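Local coordinates for agarase (Pseudoalteromonas fuliginea, PDB 6XJ9), which probably hydrolyses agarose, the galactan of red algal cell walls, as a family GH50 glycoside hydrolase of a marine bacterium, at residues F153-P161 with I722-Y732. Sequence-based numbering, arbitrary orientation.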
loop_
_atom_site.group_PDB
_atom_site.type_symbol
_atom_site.label_atom_id
_atom_site.label_comp_id
_atom_site.label_asym_id
_atom_site.label_seq_id
_atom_site.Cartn_x
_atom_site.Cartn_y
_atom_site.Cartn_z
ATOM N N PHE A 153 -27.439 4.608 18.246
ATOM C CA PHE A 153 -27.478 6.022 17.784
ATOM C C PHE A 153 -28.828 6.343 17.140
ATOM O O PHE A 153 -29.364 5.552 16.365
ATOM C CB PHE A 153 -26.315 6.317 16.830
ATOM C CG PHE A 153 -24.966 6.514 17.480
ATOM C CD1 PHE A 153 -24.758 7.532 18.402
ATOM C CD2 PHE A 153 -23.893 5.699 17.152
ATOM C CE1 PHE A 153 -23.513 7.716 18.991
ATOM C CE2 PHE A 153 -22.647 5.884 17.738
ATOM C CZ PHE A 153 -22.460 6.892 18.658
ATOM N N THR A 154 -29.357 7.529 17.473
ATOM C CA THR A 154 -30.548 8.093 16.853
ATOM C C THR A 154 -30.215 8.614 15.452
ATOM O O THR A 154 -31.088 9.135 14.761
ATOM C CB THR A 154 -31.141 9.220 17.712
ATOM O OG1 THR A 154 -30.076 10.053 18.174
ATOM C CG2 THR A 154 -31.951 8.718 18.889
ATOM N N SER A 155 -28.945 8.484 15.047
ATOM C CA SER A 155 -28.499 8.921 13.733
ATOM C C SER A 155 -28.769 7.838 12.689
ATOM O O SER A 155 -28.808 8.121 11.496
ATOM C CB SER A 155 -27.040 9.274 13.764
ATOM O OG SER A 155 -26.249 8.102 13.918
ATOM N N GLY A 156 -28.909 6.591 13.155
ATOM C CA GLY A 156 -29.050 5.442 12.279
ATOM C C GLY A 156 -27.715 4.996 11.680
ATOM O O GLY A 156 -27.698 4.175 10.770
ATOM N N LEU A 157 -26.611 5.554 12.192
ATOM C CA LEU A 157 -25.270 5.134 11.825
ATOM C C LEU A 157 -24.689 4.307 12.967
ATOM O O LEU A 157 -24.659 4.778 14.102
ATOM C CB LEU A 157 -24.403 6.379 11.602
ATOM C CG LEU A 157 -24.484 7.035 10.223
ATOM C CD1 LEU A 157 -25.724 7.907 10.087
ATOM C CD2 LEU A 157 -23.234 7.867 9.967
ATOM N N ARG A 158 -24.182 3.103 12.661
ATOM C CA ARG A 158 -23.593 2.269 13.703
ATOM C C ARG A 158 -22.491 3.054 14.418
ATOM O O ARG A 158 -22.444 3.071 15.645
ATOM C CB ARG A 158 -23.122 0.912 13.167
ATOM C CG ARG A 158 -22.607 -0.037 14.247
ATOM C CD ARG A 158 -23.106 -1.464 14.098
ATOM N NE ARG A 158 -24.526 -1.560 14.411
ATOM C CZ ARG A 158 -25.385 -2.415 13.862
ATOM N NH1 ARG A 158 -24.982 -3.277 12.947
ATOM N NH2 ARG A 158 -26.655 -2.401 14.228
ATOM N N SER A 159 -21.636 3.721 13.637
ATOM C CA SER A 159 -20.653 4.650 14.169
ATOM C C SER A 159 -20.775 6.002 13.466
ATOM O O SER A 159 -20.822 6.070 12.235
ATOM C CB SER A 159 -19.270 4.087 14.054
ATOM O OG SER A 159 -18.315 4.984 14.597
ATOM N N ASN A 160 -20.819 7.069 14.277
ATOM C CA ASN A 160 -21.080 8.433 13.843
ATOM C C ASN A 160 -19.781 9.118 13.415
ATOM O O ASN A 160 -18.694 8.703 13.805
ATOM C CB ASN A 160 -21.653 9.269 14.998
ATOM C CG ASN A 160 -23.161 9.256 15.129
ATOM O OD1 ASN A 160 -23.881 8.850 14.222
ATOM N ND2 ASN A 160 -23.657 9.757 16.249
ATOM N N PRO A 161 -19.838 10.237 12.653
ATOM C CA PRO A 161 -18.672 11.112 12.501
ATOM C C PRO A 161 -18.252 11.604 13.883
ATOM O O PRO A 161 -19.063 11.635 14.803
ATOM C CB PRO A 161 -19.235 12.342 11.763
ATOM C CG PRO A 161 -20.461 11.818 11.039
ATOM C CD PRO A 161 -21.028 10.757 11.957
ATOM N N ILE A 722 -22.220 4.860 3.718
ATOM C CA ILE A 722 -21.545 5.617 4.758
ATOM C C ILE A 722 -22.533 5.973 5.869
ATOM O O ILE A 722 -22.124 6.133 7.015
ATOM C CB ILE A 722 -20.818 6.847 4.168
ATOM C CG1 ILE A 722 -20.002 7.606 5.216
ATOM C CG2 ILE A 722 -21.784 7.755 3.432
ATOM C CD1 ILE A 722 -19.129 8.711 4.645
ATOM N N THR A 723 -23.829 6.062 5.528
ATOM C CA THR A 723 -24.865 6.440 6.476
ATOM C C THR A 723 -25.660 5.226 6.961
ATOM O O THR A 723 -26.755 5.361 7.511
ATOM C CB THR A 723 -25.786 7.492 5.856
ATOM O OG1 THR A 723 -26.129 6.933 4.589
ATOM C CG2 THR A 723 -25.093 8.827 5.676
ATOM N N GLY A 724 -25.093 4.037 6.756
ATOM C CA GLY A 724 -25.679 2.821 7.292
ATOM C C GLY A 724 -26.504 2.087 6.243
ATOM O O GLY A 724 -27.287 2.697 5.524
ATOM N N ARG A 725 -26.298 0.772 6.141
ATOM C CA ARG A 725 -27.254 -0.042 5.411
ATOM C C ARG A 725 -28.616 0.085 6.101
ATOM O O ARG A 725 -28.673 0.176 7.323
ATOM C CB ARG A 725 -26.754 -1.480 5.261
ATOM C CG ARG A 725 -26.866 -2.311 6.526
ATOM C CD ARG A 725 -26.351 -3.710 6.301
ATOM N NE ARG A 725 -26.606 -4.563 7.453
ATOM C CZ ARG A 725 -26.181 -5.817 7.542
ATOM N NH1 ARG A 725 -25.482 -6.351 6.553
ATOM N NH2 ARG A 725 -26.451 -6.531 8.616
ATOM N N ALA A 726 -29.687 0.112 5.293
ATOM C CA ALA A 726 -31.062 0.361 5.711
ATOM C C ALA A 726 -31.509 -0.538 6.867
ATOM O O ALA A 726 -32.192 -0.078 7.783
ATOM C CB ALA A 726 -31.983 0.211 4.521
ATOM N N TYR A 727 -31.114 -1.814 6.832
ATOM C CA TYR A 727 -31.622 -2.802 7.776
ATOM C C TYR A 727 -31.265 -2.448 9.221
ATOM O O TYR A 727 -32.133 -2.508 10.086
ATOM C CB TYR A 727 -31.127 -4.210 7.425
ATOM C CG TYR A 727 -31.534 -5.282 8.406
ATOM C CD1 TYR A 727 -32.845 -5.723 8.482
ATOM C CD2 TYR A 727 -30.606 -5.872 9.251
ATOM C CE1 TYR A 727 -33.230 -6.705 9.382
ATOM C CE2 TYR A 727 -30.970 -6.867 10.147
ATOM C CZ TYR A 727 -32.289 -7.277 10.218
ATOM O OH TYR A 727 -32.666 -8.243 11.104
ATOM N N ASP A 728 -29.994 -2.104 9.482
ATOM C CA ASP A 728 -29.545 -1.968 10.861
ATOM C C ASP A 728 -28.463 -0.902 11.027
ATOM O O ASP A 728 -27.820 -0.871 12.069
ATOM C CB ASP A 728 -28.987 -3.296 11.386
ATOM C CG ASP A 728 -27.866 -3.860 10.520
ATOM O OD1 ASP A 728 -27.325 -3.111 9.680
ATOM O OD2 ASP A 728 -27.541 -5.043 10.680
ATOM N N GLY A 729 -28.192 -0.095 9.991
ATOM C CA GLY A 729 -27.270 1.024 10.152
ATOM C C GLY A 729 -25.784 0.671 10.095
ATOM O O GLY A 729 -24.943 1.551 10.263
ATOM N N GLU A 730 -25.460 -0.601 9.834
ATOM C CA GLU A 730 -24.087 -1.044 9.625
ATOM C C GLU A 730 -23.446 -0.172 8.536
ATOM O O GLU A 730 -23.970 -0.084 7.433
ATOM C CB GLU A 730 -24.123 -2.524 9.224
ATOM C CG GLU A 730 -22.875 -3.335 9.541
ATOM C CD GLU A 730 -23.083 -4.852 9.590
ATOM O OE1 GLU A 730 -22.398 -5.575 8.823
ATOM O OE2 GLU A 730 -23.918 -5.325 10.405
ATOM N N ASN A 731 -22.295 0.437 8.839
ATOM C CA ASN A 731 -21.694 1.439 7.960
ATOM C C ASN A 731 -20.187 1.224 7.841
ATOM O O ASN A 731 -19.420 2.187 7.884
ATOM C CB ASN A 731 -22.063 2.880 8.357
ATOM C CG ASN A 731 -21.624 3.301 9.747
ATOM O OD1 ASN A 731 -21.386 2.460 10.614
ATOM N ND2 ASN A 731 -21.506 4.611 9.969
ATOM N N TYR A 732 -19.782 -0.035 7.623
ATOM C CA TYR A 732 -18.388 -0.459 7.714
ATOM C C TYR A 732 -17.668 -0.403 6.370
ATOM O O TYR A 732 -18.283 -0.592 5.320
ATOM C CB TYR A 732 -18.298 -1.953 8.036
ATOM C CG TYR A 732 -18.941 -2.438 9.311
ATOM C CD1 TYR A 732 -19.295 -1.561 10.326
ATOM C CD2 TYR A 732 -19.110 -3.798 9.536
ATOM C CE1 TYR A 732 -19.846 -2.022 11.509
ATOM C CE2 TYR A 732 -19.661 -4.272 10.719
ATOM C CZ TYR A 732 -20.027 -3.378 11.712
ATOM O OH TYR A 732 -20.568 -3.827 12.884
#
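Asn731 ND2 donates to Ser159 O at 2.8 Å, in the amide plane and on a lone pair of that carbonyl, while Asn731 OD1 accepts the longer bond from Ser159 N, 3.3 Å. The other amide hydrogen makes a weak bond to Ile722 O; with the pair to Ser159 it sets which way round the amide sits. Leu157 lays CD2 3.7 Å from Asn731 ND2, crossing the asparagine at about a right angle. Next to this clamp, Arg158 N donates to the backbone O of Gly729 (3.0 Å). These bonds join a loop of the carbohydrate-binding-module-like domain to the loop that follows strand 709-714 of the probable catalytic barrel. With CG anti to the backbone N (chi1 -175°), Arg158 runs alongside Glu730, its NH1 3.4 Å from Glu730 OE2 in a salt bridge; a longer one reaches Asp728 OD2. Arg725 grips the Asp728 carboxylate side-on through NE and NH2, and Glu730 N reaches OD1 from the opposite face, closing an Asx turn. Glu730 OE2 also sits over the Arg725 guanidinium, 3.3 Å from Arg725 NH2, a contact of charges with no N-H directed at it. An alanine in place of Asp728 is likely to free the Arg725 guanidinium to turn and leave Glu730 alone between two arginines.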